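Local coordinates for ferric iron-binding protein HitA (Pseudomonas aeruginosa PAO1, PDB 6IWF), which binds ferric iron, probably as the solute-binding protein of an iron uptake system, and is implicated in gallium internalization, at residues A42-T46 and R67-L73; Q218-V224 and L282-L287. All blocks are in the same frame, centred on the assembly; numbering follows the deposited sequence.

Contact 1 joins two helices, 38-48 and 63-70, whereas contact 2 joins two loops, 218-224 and 282-287, whose nearest atoms lie about 16 Å from those of contact 1. Both are partly buried, and each mixes buried apolar side chains with more exposed polar ones. Their chemistry differs with the elements involved. Contact 1 buries 328 Å² mostly through side chains, and its single cross-bond is a weak one from an arginine. Contact 2 buries 498 Å², rests on two consecutive prolines, and is held by one main-chain hydrogen bond and three bridging waters. Side chain to side chain, Ala42 of contact 1 is about 11 Å from iron-binding Glu60, and Val224 of contact 2 about 11 Å from iron-binding Tyr196.

Contact 1. Residues A42-T46 and R67-L73; sequences ASQIT and RLASAGL
Arg67 lays its guanidinium over Thr46, whose OG1 sits 3.5 Å above the plane and offset toward the rim. The aliphatic chain is extended, with CG anti to the backbone N (chi1 171°), which carries the group across to helix 38-48. At the guanidinium edge, in plane, Arg67 NH1 gives Ser43 OG a weak hydrogen bond of 3.3 Å; it is nearly straight at 165° but long, and Ser43 OG has its stronger partner in Gly39 O. Thr46 OG1 is turned back on its own helix, donating to Ala42 O at 2.8 Å. That carbonyl also takes the helical bond from Thr46 N, the two donors arriving from opposite faces of its plane. Leu68 CD2 packs against Thr46 OG1 at 3.6 Å, while Leu68 CD1 lies 4.2 Å from both Ala42 CB and Ile45 CD1. Leu73 adds a looser touch, its CD1 4.5 Å from Ile45 CG2. Gly72, with positive phi, leaves the helical conformation in a Schellman motif that brings Leu73 round to this face. On the inner side Ile45 and Leu68 both rest on Leu57 of strand 56-59, and Ile45 also meets Tyr8 of strand 4-9, so both helices pack against the sheet.

Contact 2. Residues Q218-V224 and L282-L287; sequences QDPGALV and LDPPKL
Pro285 sets its ring against the turn 219-223, with CD 3.3 Å from Asp219 O and 4.0 Å from Ala222 CB. Pro284 CB meets both Ala222 O and Val224 CG2, the latter at 3.8 Å. Leu282 crosses Val224 at about a right angle, CD1 meeting the same CG2. Leu223 starts out away from the proline loop, but its CD1 swings back to meet Leu287 CD1 at 3.9 Å, those two side chains also nearly perpendicular. On the polar side, Gln218 N donates to Asp283 O at 2.8 Å; the donor lies nearly on the C=O direction (160°), but the N-H is bent (142°). Extended beyond CG, the Gln218 side chain crosses that of Lys286 obliquely, Gln218 NE2 3.6 Å from Lys286 CE. Its amide plane is 60° from that of the Asp283 carboxylate, and one water joins Gln218 NE2, Asp283 OD1 and Pro284 O. Other waters link Gln218 OE1 to Lys286 N and Val224 N to Pro285 O. Asp219 OD2 forms an Asx turn with Gly221 N, while Asp219 OD1 bonds to Ser121 OG. Pro220, Pro285 and Leu287 pack on Leu153 of helix 141-154, while Val224, opening strand 224-231, and Leu282 touch Thr103 of strand 97-108.

Contact 1. Residues A42-T46 and R67-L73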
ATOM      1  N   ALA A  42       6.167   8.750 -10.167  1.00 11.72           N
ATOM      2  CA  ALA A  42       6.925   9.771  -9.446  1.00 11.01           C
ATOM      3  C   ALA A  42       8.152  10.204 -10.246  1.00 14.94           C
ATOM      4  O   ALA A  42       8.488  11.395 -10.289  1.00 16.51           O
ATOM      5  CB  ALA A  42       7.321   9.257  -8.063  1.00 13.96           C
ATOM      6  N   SER A  43       8.817   9.254 -10.915  1.00 14.74           N
ATOM      7  CA  SER A  43       9.948   9.617 -11.766  1.00 17.24           C
ATOM      8  C   SER A  43       9.503  10.432 -12.969  1.00 16.11           C
ATOM      9  O   SER A  43      10.193  11.374 -13.369  1.00 17.23           O
ATOM     10  CB  SER A  43      10.696   8.370 -12.228  1.00 12.82           C
ATOM     11  OG  SER A  43      11.311   7.746 -11.119  1.00 15.71           O
ATOM     12  N   GLN A  44       8.358  10.090 -13.560  1.00 15.84           N
ATOM     13  CA  GLN A  44       7.850  10.873 -14.678  1.00 16.65           C
ATOM     14  C   GLN A  44       7.562  12.303 -14.248  1.00 18.67           C
ATOM     15  O   GLN A  44       7.941  13.258 -14.935  1.00 19.20           O
ATOM     16  CB  GLN A  44       6.595  10.224 -15.249  1.00 15.08           C
ATOM     17  CG  GLN A  44       6.068  10.900 -16.515  1.00 21.21           C
ATOM     18  CD  GLN A  44       4.849  10.194 -17.083  1.00 27.96           C
ATOM     19  OE1 GLN A  44       4.591   9.027 -16.766  1.00 31.94           O
ATOM     20  NE2 GLN A  44       4.088  10.897 -17.922  1.00 30.57           N
ATOM     21  N   ILE A  45       6.894  12.469 -13.100  1.00 15.35           N
ATOM     22  CA  ILE A  45       6.613  13.815 -12.608  1.00 15.56           C
ATOM     23  C   ILE A  45       7.910  14.571 -12.357  1.00 19.25           C
ATOM     24  O   ILE A  45       8.026  15.759 -12.682  1.00 27.03           O
ATOM     25  CB  ILE A  45       5.742  13.758 -11.340  1.00 15.02           C
ATOM     26  CG1 ILE A  45       4.321  13.321 -11.703  1.00 12.54           C
ATOM     27  CG2 ILE A  45       5.726  15.117 -10.642  1.00 16.30           C
ATOM     28  CD1 ILE A  45       3.469  12.897 -10.495  1.00 12.51           C
ATOM     29  N   THR A  46       8.906  13.894 -11.782  1.00 19.80           N
ATOM     30  CA  THR A  46      10.188  14.537 -11.521  1.00 19.36           C
ATOM     31  C   THR A  46      10.850  14.991 -12.822  1.00 27.24           C
ATOM     32  O   THR A  46      11.393  16.100 -12.893  1.00 29.05           O
ATOM     33  CB  THR A  46      11.090  13.588 -10.736  1.00 19.40           C
ATOM     34  OG1 THR A  46      10.465  13.251  -9.489  1.00 21.79           O
ATOM     35  CG2 THR A  46      12.444  14.232 -10.451  1.00 22.68           C
ATOM     36  N   ARG A  67       8.952  11.327  -1.149  1.00  9.44           N
ATOM     37  CA  ARG A  67      10.002  11.755  -2.079  1.00 11.11           C
ATOM     38  C   ARG A  67       9.607  13.042  -2.795  1.00 12.52           C
ATOM     39  O   ARG A  67      10.360  14.024  -2.791  1.00  9.71           O
ATOM     40  CB  ARG A  67      10.296  10.638  -3.095  1.00 12.30           C
ATOM     41  CG  ARG A  67      11.235  11.028  -4.260  1.00 18.15           C
ATOM     42  CD  ARG A  67      11.127  10.048  -5.448  1.00 18.43           C
ATOM     43  NE  ARG A  67      11.920  10.487  -6.598  1.00 25.12           N
ATOM     44  CZ  ARG A  67      11.819   9.983  -7.825  1.00 24.87           C
ATOM     45  NH1 ARG A  67      10.955   9.012  -8.082  1.00 26.26           N
ATOM     46  NH2 ARG A  67      12.585  10.451  -8.805  1.00 30.54           N
ATOM     47  N   LEU A  68       8.414  13.059  -3.405  1.00  8.34           N
ATOM     48  CA  LEU A  68       7.966  14.232  -4.151  1.00 10.83           C
ATOM     49  C   LEU A  68       7.733  15.426  -3.236  1.00  9.81           C
ATOM     50  O   LEU A  68       7.933  16.581  -3.646  1.00  8.87           O
ATOM     51  CB  LEU A  68       6.684  13.900  -4.916  1.00  9.75           C
ATOM     52  CG  LEU A  68       6.825  12.906  -6.071  1.00 12.55           C
ATOM     53  CD1 LEU A  68       5.519  12.817  -6.813  1.00 15.81           C
ATOM     54  CD2 LEU A  68       7.911  13.328  -7.019  1.00 14.79           C
ATOM     55  N   ALA A  69       7.256  15.175  -2.014  1.00  6.63           N
ATOM     56  CA  ALA A  69       7.072  16.265  -1.061  1.00 10.50           C
ATOM     57  C   ALA A  69       8.403  16.899  -0.697  1.00 11.60           C
ATOM     58  O   ALA A  69       8.521  18.131  -0.629  1.00 13.33           O
ATOM     59  CB  ALA A  69       6.371  15.762   0.200  1.00 11.00           C
ATOM     60  N   SER A  70       9.412  16.070  -0.443  1.00  9.74           N
ATOM     61  CA  SER A  70      10.743  16.588  -0.132  1.00 12.83           C
ATOM     62  C   SER A  70      11.283  17.457  -1.256  1.00 11.67           C
ATOM     63  O   SER A  70      12.006  18.424  -0.993  1.00 16.41           O
ATOM     64  CB  SER A  70      11.713  15.437   0.140  1.00 15.50           C
ATOM     65  OG  SER A  70      11.355  14.723   1.305  1.00 27.01           O
ATOM     66  N   ALA A  71      10.963  17.123  -2.508  1.00  9.62           N
ATOM     67  CA  ALA A  71      11.410  17.909  -3.651  1.00 13.97           C
ATOM     68  C   ALA A  71      10.607  19.183  -3.844  1.00 11.44           C
ATOM     69  O   ALA A  71      10.948  19.982  -4.726  1.00 12.97           O
ATOM     70  CB  ALA A  71      11.340  17.073  -4.928  1.00 12.98           C
ATOM     71  N   GLY A  72       9.548  19.391  -3.063  1.00 10.07           N
ATOM     72  CA  GLY A  72       8.750  20.588  -3.222  1.00 11.53           C
ATOM     73  C   GLY A  72       7.766  20.532  -4.364  1.00 13.66           C
ATOM     74  O   GLY A  72       7.263  21.577  -4.789  1.00 12.58           O
ATOM     75  N   LEU A  73       7.460  19.338  -4.870  1.00 10.41           N
ATOM     76  CA  LEU A  73       6.616  19.212  -6.048  1.00  8.21           C
ATOM     77  C   LEU A  73       5.127  19.152  -5.722  1.00 10.55           C
ATOM     78  O   LEU A  73       4.304  19.226  -6.646  1.00 10.54           O
ATOM     79  CB  LEU A  73       7.023  17.968  -6.847  1.00 10.08           C
ATOM     80  CG  LEU A  73       8.291  18.195  -7.677  1.00 12.33           C
ATOM     81  CD1 LEU A  73       8.950  16.892  -8.073  1.00 14.01           C
ATOM     82  CD2 LEU A  73       7.938  19.026  -8.899  1.00 12.33           C
TER

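Contact 2. Residues Q218-V224 and L282-L287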
ATOM      1  N   GLN A 218       2.514  -6.459  17.580  1.00  8.47           N
ATOM      2  CA  GLN A 218       3.481  -5.478  17.080  1.00 10.26           C
ATOM      3  C   GLN A 218       4.608  -6.139  16.312  1.00  9.58           C
ATOM      4  O   GLN A 218       5.680  -5.551  16.156  1.00 11.67           O
ATOM      5  CB  GLN A 218       4.059  -4.604  18.197  1.00  9.31           C
ATOM      6  CG  GLN A 218       3.036  -3.711  18.825  1.00 10.61           C
ATOM      7  CD  GLN A 218       3.659  -2.661  19.714  1.00  9.14           C
ATOM      8  OE1 GLN A 218       4.876  -2.643  19.941  1.00  8.46           O
ATOM      9  NE2 GLN A 218       2.825  -1.788  20.242  1.00  8.86           N
ATOM     10  N   ASP A 219       4.351  -7.344  15.805  1.00  8.18           N
ATOM     11  CA  ASP A 219       5.316  -8.013  14.952  1.00  5.50           C
ATOM     12  C   ASP A 219       5.632  -7.155  13.730  1.00  7.61           C
ATOM     13  O   ASP A 219       4.761  -6.455  13.211  1.00  5.57           O
ATOM     14  CB  ASP A 219       4.769  -9.358  14.484  1.00  4.85           C
ATOM     15  CG  ASP A 219       5.855 -10.257  13.940  1.00  8.46           C
ATOM     16  OD1 ASP A 219       6.649 -10.752  14.778  1.00  6.80           O
ATOM     17  OD2 ASP A 219       5.915 -10.447  12.687  1.00  6.39           O
ATOM     18  N   PRO A 220       6.865  -7.203  13.220  1.00  5.28           N
ATOM     19  CA  PRO A 220       7.130  -6.453  11.980  1.00  5.18           C
ATOM     20  C   PRO A 220       6.221  -6.886  10.843  1.00  4.65           C
ATOM     21  O   PRO A 220       5.871  -6.063   9.991  1.00  5.44           O
ATOM     22  CB  PRO A 220       8.610  -6.748  11.686  1.00  6.09           C
ATOM     23  CG  PRO A 220       9.200  -7.088  13.035  1.00  5.83           C
ATOM     24  CD  PRO A 220       8.083  -7.838  13.761  1.00  6.28           C
ATOM     25  N   GLY A 221       5.780  -8.140  10.833  1.00  3.78           N
ATOM     26  CA  GLY A 221       4.910  -8.598   9.776  1.00  4.50           C
ATOM     27  C   GLY A 221       3.461  -8.193   9.925  1.00  3.56           C
ATOM     28  O   GLY A 221       2.646  -8.603   9.096  1.00  4.71           O
ATOM     29  N   ALA A 222       3.129  -7.431  10.978  1.00  3.97           N
ATOM     30  CA  ALA A 222       1.806  -6.848  11.185  1.00  4.54           C
ATOM     31  C   ALA A 222       1.752  -5.386  10.731  1.00  5.09           C
ATOM     32  O   ALA A 222       0.822  -4.653  11.087  1.00  4.63           O
ATOM     33  CB  ALA A 222       1.405  -6.980  12.663  1.00  5.33           C
ATOM     34  N   LEU A 223       2.724  -4.972   9.918  1.00  4.41           N
ATOM     35  CA  LEU A 223       2.856  -3.598   9.457  1.00  3.83           C
ATOM     36  C   LEU A 223       1.589  -3.109   8.763  1.00  4.95           C
ATOM     37  O   LEU A 223       1.021  -3.804   7.916  1.00  5.02           O
ATOM     38  CB  LEU A 223       4.036  -3.514   8.494  1.00  4.97           C
ATOM     39  CG  LEU A 223       4.330  -2.146   7.896  1.00  5.68           C
ATOM     40  CD1 LEU A 223       4.827  -1.195   8.977  1.00  7.90           C
ATOM     41  CD2 LEU A 223       5.361  -2.277   6.728  1.00  5.39           C
ATOM     42  N   VAL A 224       1.165  -1.898   9.119  1.00  3.91           N
ATOM     43  CA  VAL A 224       0.096  -1.195   8.420  1.00  4.33           C
ATOM     44  C   VAL A 224       0.742  -0.075   7.611  1.00  4.61           C
ATOM     45  O   VAL A 224       1.597   0.655   8.132  1.00  5.79           O
ATOM     46  CB  VAL A 224      -0.948  -0.657   9.416  1.00  5.39           C
ATOM     47  CG1 VAL A 224      -1.867   0.385   8.760  1.00  4.80           C
ATOM     48  CG2 VAL A 224      -1.738  -1.818  10.005  1.00  5.55           C
ATOM     49  N   LEU A 282      -5.616  -5.100  15.134  1.00 12.97           N
ATOM     50  CA  LEU A 282      -4.453  -5.514  14.356  1.00 12.06           C
ATOM     51  C   LEU A 282      -3.175  -5.534  15.190  1.00 12.15           C
ATOM     52  O   LEU A 282      -2.277  -6.339  14.908  1.00  9.95           O
ATOM     53  CB  LEU A 282      -4.285  -4.596  13.149  1.00  8.54           C
ATOM     54  CG  LEU A 282      -5.321  -4.812  12.043  1.00  9.29           C
ATOM     55  CD1 LEU A 282      -5.158  -3.730  10.967  1.00  9.15           C
ATOM     56  CD2 LEU A 282      -5.175  -6.202  11.445  1.00 10.46           C
ATOM     57  N   ASP A 283      -3.072  -4.672  16.202  1.00  8.83           N
ATOM     58  CA  ASP A 283      -1.874  -4.554  17.029  1.00  7.26           C
ATOM     59  C   ASP A 283      -0.606  -4.394  16.166  1.00  7.50           C
ATOM     60  O   ASP A 283       0.352  -5.137  16.323  1.00  8.15           O
ATOM     61  CB  ASP A 283      -1.742  -5.765  17.945  1.00  7.57           C
ATOM     62  CG  ASP A 283      -0.852  -5.511  19.197  1.00 11.41           C
ATOM     63  OD1 ASP A 283      -0.517  -4.356  19.538  1.00 12.53           O
ATOM     64  OD2 ASP A 283      -0.506  -6.506  19.864  1.00 13.65           O
ATOM     65  N   PRO A 284      -0.585  -3.406  15.265  1.00  6.35           N
ATOM     66  CA  PRO A 284       0.576  -3.249  14.374  1.00  6.94           C
ATOM     67  C   PRO A 284       1.744  -2.608  15.098  1.00  7.65           C
ATOM     68  O   PRO A 284       1.579  -1.957  16.146  1.00  6.45           O
ATOM     69  CB  PRO A 284       0.050  -2.313  13.271  1.00  7.61           C
ATOM     70  CG  PRO A 284      -0.963  -1.459  13.984  1.00 12.21           C
ATOM     71  CD  PRO A 284      -1.616  -2.385  14.992  1.00  8.59           C
ATOM     72  N   PRO A 285       2.945  -2.754  14.553  1.00  7.02           N
ATOM     73  CA  PRO A 285       4.085  -1.997  15.074  1.00  6.24           C
ATOM     74  C   PRO A 285       3.809  -0.502  14.993  1.00  6.00           C
ATOM     75  O   PRO A 285       3.028  -0.030  14.164  1.00  8.07           O
ATOM     76  CB  PRO A 285       5.242  -2.417  14.149  1.00  8.49           C
ATOM     77  CG  PRO A 285       4.572  -2.921  12.897  1.00  7.05           C
ATOM     78  CD  PRO A 285       3.265  -3.494  13.315  1.00  8.08           C
ATOM     79  N   LYS A 286       4.432   0.247  15.902  1.00  7.73           N
ATOM     80  CA  LYS A 286       4.198   1.687  16.002  1.00  9.11           C
ATOM     81  C   LYS A 286       5.088   2.430  15.001  1.00 12.70           C
ATOM     82  O   LYS A 286       6.051   3.114  15.352  1.00 15.63           O
ATOM     83  CB  LYS A 286       4.444   2.151  17.433  1.00 11.99           C
ATOM     84  CG  LYS A 286       3.601   1.409  18.461  1.00 13.49           C
ATOM     85  CD  LYS A 286       2.123   1.796  18.341  1.00 17.41           C
ATOM     86  CE  LYS A 286       1.341   1.374  19.585  1.00 26.26           C
ATOM     87  NZ  LYS A 286      -0.120   1.651  19.451  1.00 24.27           N
ATOM     88  N   LEU A 287       4.748   2.277  13.716  1.00  9.84           N
ATOM     89  CA  LEU A 287       5.468   2.927  12.627  1.00  8.56           C
ATOM     90  C   LEU A 287       4.490   3.724  11.783  1.00 10.71           C
ATOM     91  O   LEU A 287       3.509   3.165  11.287  1.00 11.18           O
ATOM     92  CB  LEU A 287       6.181   1.933  11.715  1.00  7.94           C
ATOM     93  CG  LEU A 287       7.272   1.083  12.358  1.00 10.38           C
ATOM     94  CD1 LEU A 287       7.600  -0.104  11.465  1.00 10.43           C
ATOM     95  CD2 LEU A 287       8.496   1.938  12.602  1.00 13.12           C
TER
HETATM   96  O   HOH W   1       0.116  -1.828  18.385  1.00 14.01           O
HETATM   97  O   HOH W   2       6.223  -1.121  17.649  1.00 15.04           O
HETATM   98  O   HOH W   3       2.379  -0.284  11.425  1.00  7.76           O